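Local coordinates for protein transcription termination factor FttA (Methanosarcina mazei, PDB 2XR1) that probably terminates transcription genome-wide as a dimeric, zinc-dependent ribonuclease that cuts nascent RNA at the exit channel of RNA polymerase and degrades the released transcript, at residues 154-165 with 302-310; 233-243 with 257-268. All blocks are in the same frame, centred on the assembly; numbering follows the deposited sequence.

Contact 1: 154-165 with 302-310; sequences FMRNNLKERKEI and AKTLKHTIP
With CG swung anti to the backbone N (chi1 172°) and the chain then bent at chi2 (64°), R162 lays its guanidinium against the C-terminal end of helix 299-306 and the start of the strand that follows, while K306, bent at chi3 (-86°), brings NZ to E161 OE1. The guanidinium works end-on. NH1 and NH2 both grip T308 O, the latter at 2.8 Å, and NH1 also reaches K306 O at 2.7 Å. Both carbonyl oxygens lie in the guanidinium plane, yet NH1 approaches each from above its carbonyl plane. One side chain thus engages two peptide oxygens where a helix gives way to a strand, and three bonds fix its rotation. In the fold this joins helices 146-157 and 159-173, on the KH side of the chain, to 308-310, an outermost strand, within this chain, of a metallo-beta-lactamase sheet. E161 and K306 meet nearly perpendicular and close a salt bridge, OE1 to NZ 2.7 Å, with OE1 met nearly along its C-O axis. Beside the aliphatic part of the lysine, the F154 ring packs CD2 on L305 CD2 and CZ on A302 CB, at 3.7 Å for the latter pair, and K306 CG rests near CE2. N158 ND2 sits over the centre of one ring face while bonding F154 O. M155 adds its CE against L305 CG at 3.8 Å. On helix 159-173, one turn beyond E161, I165 puts CD1 over a face of the H307 imidazole in a CH-pi contact, 4.0 Å from the centroid; the ring's ND1 donates to K303 O.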
loop_
_atom_site.group_PDB
_atom_site.type_symbol
_atom_site.label_atom_id
_atom_site.label_comp_id
_atom_site.label_asym_id
_atom_site.label_seq_id
_atom_site.Cartn_x
_atom_site.Cartn_y
_atom_site.Cartn_z
ATOM N N PHE B 154 31.606 5.472 22.373
ATOM C CA PHE B 154 31.319 4.777 21.122
ATOM C C PHE B 154 31.238 5.736 19.920
ATOM O O PHE B 154 31.698 5.411 18.830
ATOM C CB PHE B 154 30.031 3.954 21.259
ATOM C CG PHE B 154 29.565 3.365 19.977
ATOM C CD1 PHE B 154 29.979 2.101 19.596
ATOM C CD2 PHE B 154 28.741 4.096 19.118
ATOM C CE1 PHE B 154 29.570 1.575 18.383
ATOM C CE2 PHE B 154 28.341 3.589 17.908
ATOM C CZ PHE B 154 28.744 2.325 17.534
ATOM N N MET B 155 30.659 6.909 20.120
ATOM C CA MET B 155 30.624 7.932 19.072
ATOM C C MET B 155 32.011 8.484 18.705
ATOM O O MET B 155 32.266 8.711 17.536
ATOM C CB MET B 155 29.728 9.087 19.479
ATOM C CG MET B 155 28.273 8.710 19.608
ATOM S SD MET B 155 27.344 8.521 18.079
ATOM C CE MET B 155 27.638 6.821 17.687
ATOM N N ARG B 156 32.878 8.710 19.695
ATOM C CA ARG B 156 34.285 9.089 19.457
ATOM C C ARG B 156 35.059 8.011 18.701
ATOM O O ARG B 156 35.783 8.321 17.769
ATOM C CB ARG B 156 35.007 9.365 20.788
ATOM C CG ARG B 156 34.679 10.718 21.445
ATOM C CD ARG B 156 35.871 11.688 21.326
ATOM N N ASN B 157 34.897 6.752 19.103
ATOM C CA ASN B 157 35.568 5.644 18.436
ATOM C C ASN B 157 35.169 5.445 16.972
ATOM O O ASN B 157 35.904 4.785 16.221
ATOM C CB ASN B 157 35.346 4.340 19.216
ATOM C CG ASN B 157 36.321 4.176 20.403
ATOM O OD1 ASN B 157 37.477 4.615 20.357
ATOM N ND2 ASN B 157 35.855 3.513 21.451
ATOM N N ASN B 158 34.030 6.032 16.578
ATOM C CA ASN B 158 33.430 5.845 15.255
ATOM C C ASN B 158 33.224 7.162 14.477
ATOM O O ASN B 158 32.442 7.222 13.533
ATOM C CB ASN B 158 32.091 5.115 15.428
ATOM C CG ASN B 158 32.255 3.649 15.805
ATOM O OD1 ASN B 158 32.753 2.847 15.022
ATOM N ND2 ASN B 158 31.832 3.296 17.000
ATOM N N LEU B 159 33.955 8.203 14.854
ATOM C CA LEU B 159 33.839 9.505 14.220
ATOM C C LEU B 159 33.964 9.495 12.684
ATOM O O LEU B 159 33.234 10.221 12.039
ATOM C CB LEU B 159 34.905 10.456 14.768
ATOM C CG LEU B 159 34.637 11.970 14.695
ATOM C CD1 LEU B 159 35.948 12.714 14.371
ATOM C CD2 LEU B 159 33.515 12.398 13.711
ATOM N N LYS B 160 34.880 8.711 12.095
ATOM C CA LYS B 160 35.067 8.728 10.630
ATOM C C LYS B 160 33.841 8.217 9.880
ATOM O O LYS B 160 33.380 8.865 8.945
ATOM C CB LYS B 160 36.323 7.942 10.195
ATOM N N GLU B 161 33.307 7.071 10.297
ATOM C CA GLU B 161 32.119 6.509 9.638
ATOM C C GLU B 161 30.913 7.424 9.817
ATOM O O GLU B 161 30.138 7.631 8.894
ATOM C CB GLU B 161 31.804 5.078 10.118
ATOM C CG GLU B 161 30.845 4.325 9.167
ATOM C CD GLU B 161 30.475 2.904 9.622
ATOM O OE1 GLU B 161 30.547 2.598 10.842
ATOM O OE2 GLU B 161 30.100 2.090 8.739
ATOM N N ARG B 162 30.804 7.988 11.012
ATOM C CA ARG B 162 29.720 8.898 11.384
ATOM C C ARG B 162 29.655 10.125 10.484
ATOM O O ARG B 162 28.600 10.453 9.958
ATOM C CB ARG B 162 29.906 9.368 12.822
ATOM C CG ARG B 162 28.959 10.452 13.264
ATOM C CD ARG B 162 27.563 9.970 13.249
ATOM N NE ARG B 162 26.658 10.874 13.964
ATOM C CZ ARG B 162 25.394 10.589 14.254
ATOM N NH1 ARG B 162 24.869 9.429 13.888
ATOM N NH2 ARG B 162 24.643 11.474 14.895
ATOM N N LYS B 163 30.787 10.805 10.328
ATOM C CA LYS B 163 30.875 11.949 9.432
ATOM C C LYS B 163 30.461 11.549 8.013
ATOM O O LYS B 163 29.755 12.286 7.328
ATOM C CB LYS B 163 32.279 12.550 9.450
ATOM C CG LYS B 163 32.412 13.798 8.581
ATOM C CD LYS B 163 33.850 14.328 8.515
ATOM C CE LYS B 163 34.043 15.416 7.447
ATOM N NZ LYS B 163 35.515 15.744 7.261
ATOM N N GLU B 164 30.858 10.360 7.592
ATOM C CA GLU B 164 30.530 9.905 6.256
ATOM C C GLU B 164 29.062 9.578 6.088
ATOM O O GLU B 164 28.485 9.873 5.047
ATOM C CB GLU B 164 31.401 8.709 5.888
ATOM C CG GLU B 164 31.376 8.339 4.407
ATOM C CD GLU B 164 31.839 9.495 3.449
ATOM O OE1 GLU B 164 33.053 9.898 3.471
ATOM O OE2 GLU B 164 30.956 9.985 2.673
ATOM N N ILE B 165 28.451 8.980 7.108
ATOM C CA ILE B 165 27.024 8.706 7.093
ATOM C C ILE B 165 26.234 10.010 7.113
ATOM O O ILE B 165 25.192 10.087 6.486
ATOM C CB ILE B 165 26.599 7.876 8.320
ATOM C CG1 ILE B 165 27.193 6.491 8.277
ATOM C CG2 ILE B 165 25.049 7.738 8.436
ATOM C CD1 ILE B 165 27.279 5.882 9.619
ATOM N N ALA B 302 24.662 -1.122 17.451
ATOM C CA ALA B 302 25.739 -0.191 17.108
ATOM C C ALA B 302 25.479 0.548 15.788
ATOM O O ALA B 302 25.633 1.788 15.684
ATOM C CB ALA B 302 27.071 -0.910 17.058
ATOM N N LYS B 303 25.066 -0.212 14.786
ATOM C CA LYS B 303 24.791 0.359 13.488
ATOM C C LYS B 303 23.633 1.349 13.547
ATOM O O LYS B 303 23.670 2.374 12.870
ATOM C CB LYS B 303 24.480 -0.745 12.486
ATOM C CG LYS B 303 24.543 -0.275 11.034
ATOM C CD LYS B 303 24.610 -1.445 10.062
ATOM C CE LYS B 303 25.117 -1.027 8.678
ATOM N NZ LYS B 303 24.479 0.236 8.175
ATOM N N THR B 304 22.605 1.051 14.346
ATOM C CA THR B 304 21.490 1.953 14.485
ATOM C C THR B 304 21.919 3.249 15.167
ATOM O O THR B 304 21.396 4.333 14.826
ATOM C CB THR B 304 20.384 1.348 15.359
ATOM O OG1 THR B 304 19.898 0.163 14.738
ATOM C CG2 THR B 304 19.243 2.309 15.578
ATOM N N LEU B 305 22.811 3.143 16.158
ATOM C CA LEU B 305 23.243 4.323 16.890
ATOM C C LEU B 305 24.102 5.224 15.993
ATOM O O LEU B 305 24.011 6.433 16.072
ATOM C CB LEU B 305 24.000 3.913 18.155
ATOM C CG LEU B 305 24.620 4.972 19.059
ATOM C CD1 LEU B 305 23.571 5.913 19.602
ATOM C CD2 LEU B 305 25.380 4.274 20.198
ATOM N N LYS B 306 24.938 4.632 15.141
ATOM C CA LYS B 306 25.761 5.397 14.192
ATOM C C LYS B 306 24.890 6.149 13.216
ATOM O O LYS B 306 25.320 7.123 12.605
ATOM C CB LYS B 306 26.668 4.478 13.374
ATOM C CG LYS B 306 27.889 4.077 14.089
ATOM C CD LYS B 306 28.880 3.333 13.191
ATOM C CE LYS B 306 28.593 1.827 13.125
ATOM N NZ LYS B 306 29.809 1.047 12.914
ATOM N N HIS B 307 23.659 5.686 13.044
ATOM C CA HIS B 307 22.728 6.360 12.155
ATOM C C HIS B 307 21.706 7.166 12.894
ATOM O O HIS B 307 20.790 7.686 12.271
ATOM C CB HIS B 307 22.024 5.320 11.261
ATOM C CG HIS B 307 22.927 4.686 10.258
ATOM N ND1 HIS B 307 23.884 3.762 10.605
ATOM C CD2 HIS B 307 23.030 4.855 8.918
ATOM C CE1 HIS B 307 24.554 3.394 9.520
ATOM N NE2 HIS B 307 24.045 4.032 8.478
ATOM N N THR B 308 21.805 7.288 14.206
ATOM C CA THR B 308 20.806 8.062 14.902
ATOM C C THR B 308 21.185 9.552 14.940
ATOM O O THR B 308 22.315 9.913 15.294
ATOM C CB THR B 308 20.571 7.566 16.332
ATOM O OG1 THR B 308 20.247 6.174 16.309
ATOM C CG2 THR B 308 19.410 8.321 16.994
ATOM N N ILE B 309 20.205 10.403 14.616
ATOM C CA ILE B 309 20.370 11.853 14.666
ATOM C C ILE B 309 19.364 12.497 15.622
ATOM O O ILE B 309 18.195 12.626 15.324
ATOM C CB ILE B 309 20.239 12.462 13.266
ATOM C CG1 ILE B 309 21.187 11.758 12.279
ATOM C CG2 ILE B 309 20.525 13.929 13.327
ATOM C CD1 ILE B 309 20.898 12.077 10.829
ATOM N N PRO B 310 19.805 12.873 16.804
ATOM C CA PRO B 310 18.830 13.429 17.742
ATOM C C PRO B 310 18.398 14.804 17.371
ATOM O O PRO B 310 19.212 15.550 16.902
ATOM C CB PRO B 310 19.609 13.519 19.045
ATOM C CG PRO B 310 21.104 13.532 18.627
ATOM C CD PRO B 310 21.144 12.652 17.420
#

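Contact 2: 233-243 with 257-268; sequences FPLNQIDAVIV and LFKYGYEGPVYC
The Y262 ring turns its edge to the carbonyl oxygens of I238 and L235, in the loop that leads from the helix back into strand 266-268 of a beta-alpha-beta crossover; G264 N lies over one of its faces. Parallel strands 240-242 and 266-268, neighbours in a sheet of the metallo-beta-lactamase domain, are joined through helices 248-251 and 254-259. At the ring edge, CE1 meets I238 O at 3.3 Å and CD1 meets L235 O. V241 CG2 comes obliquely onto CE2 and CZ, and also touches L257 CD1. The ring reaches this far because CG is anti to the backbone N (chi1 -179°). L235 and L257 run perpendicular, their CD2 atoms meeting, while L235 CD1 lies against Y260 CB where a Schellman motif with G261 at C-prime ends the helix. On the face of the sheet carrying I242 and Y267, the Y267 ring offers its edge to A240 CB, with CE2 3.6 Å away. V243 CG2 packs on V266 CG1 at 3.5 Å, and the V243 side chain lies about 5 Å from that of the zinc ligand H250 (nearest atoms), so this strand leads towards the metal site. Between the strands, Y267 N donates to V241 O (2.8 Å) and V243 N to Y267 O. P265 O takes two donors, V241 N at 3.1 Å and the Y262 hydroxyl OH at 2.7 Å.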
loop_
_atom_site.group_PDB
_atom_site.type_symbol
_atom_site.label_atom_id
_atom_site.label_comp_id
_atom_site.label_asym_id
_atom_site.label_seq_id
_atom_site.Cartn_x
_atom_site.Cartn_y
_atom_site.Cartn_z
ATOM N N PHE B 233 9.974 -2.740 1.047
ATOM C CA PHE B 233 11.106 -3.308 0.314
ATOM C C PHE B 233 11.118 -2.688 -1.083
ATOM O O PHE B 233 10.095 -2.720 -1.751
ATOM C CB PHE B 233 11.013 -4.853 0.221
ATOM C CG PHE B 233 11.670 -5.588 1.388
ATOM C CD1 PHE B 233 11.219 -5.400 2.678
ATOM C CD2 PHE B 233 12.733 -6.487 1.172
ATOM C CE1 PHE B 233 11.840 -6.080 3.768
ATOM C CE2 PHE B 233 13.353 -7.172 2.246
ATOM C CZ PHE B 233 12.902 -6.969 3.543
ATOM N N PRO B 234 12.286 -2.164 -1.545
ATOM C CA PRO B 234 13.592 -2.299 -0.897
ATOM C C PRO B 234 13.783 -1.179 0.104
ATOM O O PRO B 234 13.444 -0.048 -0.179
ATOM C CB PRO B 234 14.570 -2.159 -2.057
ATOM C CG PRO B 234 13.900 -1.202 -2.984
ATOM C CD PRO B 234 12.388 -1.294 -2.734
ATOM N N LEU B 235 14.346 -1.523 1.251
ATOM C CA LEU B 235 14.583 -0.599 2.328
ATOM C C LEU B 235 15.372 0.659 1.958
ATOM O O LEU B 235 15.156 1.725 2.554
ATOM C CB LEU B 235 15.232 -1.332 3.503
ATOM C CG LEU B 235 14.316 -2.378 4.168
ATOM C CD1 LEU B 235 15.104 -3.357 5.047
ATOM C CD2 LEU B 235 13.251 -1.667 4.985
ATOM N N ASN B 236 16.242 0.587 0.963
ATOM C CA ASN B 236 16.930 1.806 0.510
ATOM C C ASN B 236 15.972 2.911 0.001
ATOM O O ASN B 236 16.324 4.088 -0.038
ATOM C CB ASN B 236 17.977 1.475 -0.549
ATOM C CG ASN B 236 17.360 1.067 -1.881
ATOM O OD1 ASN B 236 16.164 1.298 -2.149
ATOM N ND2 ASN B 236 18.186 0.466 -2.741
ATOM N N GLN B 237 14.746 2.539 -0.366
ATOM C CA GLN B 237 13.726 3.533 -0.741
ATOM C C GLN B 237 13.233 4.354 0.469
ATOM O O GLN B 237 12.387 5.233 0.292
ATOM C CB GLN B 237 12.514 2.844 -1.418
ATOM C CG GLN B 237 11.392 2.370 -0.459
ATOM C CD GLN B 237 10.228 1.664 -1.174
ATOM O OE1 GLN B 237 9.203 2.283 -1.426
ATOM N NE2 GLN B 237 10.389 0.350 -1.487
ATOM N N ILE B 238 13.704 4.040 1.682
ATOM C CA ILE B 238 13.241 4.750 2.851
ATOM C C ILE B 238 14.157 5.927 3.215
ATOM O O ILE B 238 15.281 5.737 3.633
ATOM C CB ILE B 238 13.097 3.846 4.097
ATOM C CG1 ILE B 238 12.300 2.580 3.784
ATOM C CG2 ILE B 238 12.415 4.612 5.162
ATOM C CD1 ILE B 238 10.843 2.810 3.544
ATOM N N ASP B 239 13.625 7.142 3.131
ATOM C CA ASP B 239 14.367 8.335 3.457
ATOM C C ASP B 239 14.741 8.454 4.941
ATOM O O ASP B 239 15.849 8.924 5.274
ATOM C CB ASP B 239 13.592 9.556 2.994
ATOM C CG ASP B 239 13.488 9.634 1.455
ATOM O OD1 ASP B 239 13.052 8.619 0.802
ATOM O OD2 ASP B 239 13.873 10.708 0.881
ATOM N N ALA B 240 13.839 8.038 5.832
ATOM C CA ALA B 240 14.097 8.161 7.275
ATOM C C ALA B 240 13.231 7.272 8.131
ATOM O O ALA B 240 12.205 6.805 7.723
ATOM C CB ALA B 240 13.938 9.580 7.706
ATOM N N VAL B 241 13.691 7.026 9.337
ATOM C CA VAL B 241 12.915 6.345 10.340
ATOM C C VAL B 241 12.774 7.342 11.477
ATOM O O VAL B 241 13.755 7.951 11.881
ATOM C CB VAL B 241 13.602 5.011 10.790
ATOM C CG1 VAL B 241 12.899 4.403 11.955
ATOM C CG2 VAL B 241 13.626 3.988 9.593
ATOM N N ILE B 242 11.545 7.550 11.951
ATOM C CA ILE B 242 11.334 8.345 13.136
ATOM C C ILE B 242 10.954 7.442 14.303
ATOM O O ILE B 242 10.095 6.602 14.182
ATOM C CB ILE B 242 10.300 9.430 12.888
ATOM C CG1 ILE B 242 10.948 10.579 12.103
ATOM C CG2 ILE B 242 9.797 10.022 14.189
ATOM C CD1 ILE B 242 11.064 10.378 10.642
ATOM N N VAL B 243 11.598 7.617 15.436
ATOM C CA VAL B 243 11.242 6.902 16.647
ATOM C C VAL B 243 10.562 7.926 17.568
ATOM O O VAL B 243 11.155 8.938 17.968
ATOM C CB VAL B 243 12.490 6.298 17.313
ATOM C CG1 VAL B 243 12.132 5.662 18.608
ATOM C CG2 VAL B 243 13.212 5.278 16.365
ATOM N N LEU B 257 15.611 -3.397 10.735
ATOM C CA LEU B 257 15.686 -2.622 9.486
ATOM C C LEU B 257 17.115 -2.574 8.982
ATOM O O LEU B 257 17.368 -2.795 7.799
ATOM C CB LEU B 257 15.169 -1.198 9.663
ATOM C CG LEU B 257 13.683 -1.111 10.028
ATOM C CD1 LEU B 257 13.204 0.303 10.307
ATOM C CD2 LEU B 257 12.835 -1.738 8.935
ATOM N N PHE B 258 18.054 -2.318 9.876
ATOM C CA PHE B 258 19.460 -2.284 9.471
ATOM C C PHE B 258 19.984 -3.679 9.063
ATOM O O PHE B 258 20.737 -3.826 8.096
ATOM C CB PHE B 258 20.295 -1.629 10.567
ATOM C CG PHE B 258 20.100 -0.156 10.641
ATOM C CD1 PHE B 258 20.771 0.683 9.788
ATOM C CD2 PHE B 258 19.230 0.381 11.522
ATOM C CE1 PHE B 258 20.590 2.009 9.846
ATOM C CE2 PHE B 258 19.036 1.739 11.571
ATOM C CZ PHE B 258 19.705 2.542 10.733
ATOM N N LYS B 259 19.559 -4.700 9.788
ATOM C CA LYS B 259 19.956 -6.044 9.452
ATOM C C LYS B 259 19.568 -6.363 8.014
ATOM O O LYS B 259 20.277 -7.071 7.313
ATOM C CB LYS B 259 19.296 -7.043 10.387
ATOM C CG LYS B 259 19.733 -8.480 10.154
ATOM C CD LYS B 259 19.124 -9.420 11.215
ATOM C CE LYS B 259 19.380 -10.898 10.923
ATOM N NZ LYS B 259 19.468 -11.626 12.230
ATOM N N TYR B 260 18.434 -5.837 7.596
ATOM C CA TYR B 260 17.892 -6.070 6.275
ATOM C C TYR B 260 18.307 -5.028 5.241
ATOM O O TYR B 260 17.686 -4.955 4.176
ATOM C CB TYR B 260 16.351 -6.078 6.356
ATOM C CG TYR B 260 15.735 -7.254 7.079
ATOM C CD1 TYR B 260 16.383 -8.498 7.159
ATOM C CD2 TYR B 260 14.485 -7.137 7.654
ATOM C CE1 TYR B 260 15.804 -9.562 7.822
ATOM C CE2 TYR B 260 13.896 -8.183 8.314
ATOM C CZ TYR B 260 14.551 -9.383 8.409
ATOM O OH TYR B 260 13.931 -10.420 9.067
ATOM N N GLY B 261 19.304 -4.199 5.549
ATOM C CA GLY B 261 19.930 -3.320 4.541
ATOM C C GLY B 261 19.506 -1.853 4.469
ATOM O O GLY B 261 19.812 -1.176 3.499
ATOM N N TYR B 262 18.780 -1.367 5.474
ATOM C CA TYR B 262 18.525 0.055 5.622
ATOM C C TYR B 262 19.820 0.739 5.995
ATOM O O TYR B 262 20.622 0.196 6.775
ATOM C CB TYR B 262 17.489 0.299 6.716
ATOM C CG TYR B 262 17.139 1.759 6.923
ATOM C CD1 TYR B 262 16.599 2.517 5.905
ATOM C CD2 TYR B 262 17.366 2.378 8.147
ATOM C CE1 TYR B 262 16.291 3.859 6.107
ATOM C CE2 TYR B 262 17.052 3.709 8.363
ATOM C CZ TYR B 262 16.519 4.445 7.346
ATOM O OH TYR B 262 16.210 5.755 7.572
ATOM N N GLU B 263 20.020 1.930 5.439
ATOM C CA GLU B 263 21.247 2.696 5.674
ATOM C C GLU B 263 21.046 4.228 5.789
ATOM O O GLU B 263 21.987 5.008 5.626
ATOM C CB GLU B 263 22.287 2.310 4.595
ATOM C CG GLU B 263 23.335 1.328 5.149
ATOM C CD GLU B 263 24.166 0.629 4.101
ATOM O OE1 GLU B 263 24.033 0.942 2.896
ATOM O OE2 GLU B 263 24.979 -0.247 4.482
ATOM N N GLY B 264 19.814 4.643 6.080
ATOM C CA GLY B 264 19.505 6.034 6.317
ATOM C C GLY B 264 19.478 6.358 7.824
ATOM O O GLY B 264 19.930 5.568 8.660
ATOM N N PRO B 265 18.937 7.535 8.172
ATOM C CA PRO B 265 18.931 8.032 9.512
ATOM C C PRO B 265 17.747 7.554 10.342
ATOM O O PRO B 265 16.703 7.189 9.801
ATOM C CB PRO B 265 18.803 9.513 9.297
ATOM C CG PRO B 265 18.000 9.624 8.051
ATOM C CD PRO B 265 18.370 8.502 7.212
ATOM N N VAL B 266 17.934 7.565 11.663
ATOM C CA VAL B 266 16.881 7.352 12.617
ATOM C C VAL B 266 16.790 8.656 13.392
ATOM O O VAL B 266 17.794 9.091 13.974
ATOM C CB VAL B 266 17.242 6.214 13.579
ATOM C CG1 VAL B 266 16.145 6.056 14.597
ATOM C CG2 VAL B 266 17.503 4.949 12.835
ATOM N N TYR B 267 15.627 9.307 13.386
ATOM C CA TYR B 267 15.472 10.622 14.059
ATOM C C TYR B 267 14.642 10.414 15.303
ATOM O O TYR B 267 13.594 9.784 15.227
ATOM C CB TYR B 267 14.742 11.644 13.208
ATOM C CG TYR B 267 15.479 12.074 12.001
ATOM C CD1 TYR B 267 16.511 12.975 12.098
ATOM C CD2 TYR B 267 15.130 11.591 10.755
ATOM C CE1 TYR B 267 17.214 13.379 10.982
ATOM C CE2 TYR B 267 15.822 11.974 9.620
ATOM C CZ TYR B 267 16.873 12.852 9.745
ATOM O OH TYR B 267 17.581 13.206 8.645
ATOM N N CYS B 268 15.133 10.948 16.436
ATOM C CA CYS B 268 14.424 10.895 17.712
ATOM C C CYS B 268 14.968 11.947 18.640
ATOM O O CYS B 268 15.869 12.639 18.282
ATOM C CB CYS B 268 14.601 9.550 18.372
ATOM S SG CYS B 268 16.304 9.291 18.807
#

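The two contacts lie about 15 Å apart, centre to centre. Both segments of contact 2 fall between the two of contact 1 along the chain, so residues 233-268 come after 154-165 and before 302-310. They share one mixed sheet: strand 266-268 has 240-242 on one side and the outermost strand 308-310 on the other. Probable backbone bonds, I309 N to V266 O and H307 O to V266 N, link the two directly. The pair connects helices 146-157 and 159-173 to the metallo-beta-lactamase sheet; contact 2 lies nearer the zinc site, with V243 close to the metal ligands H250 and H245.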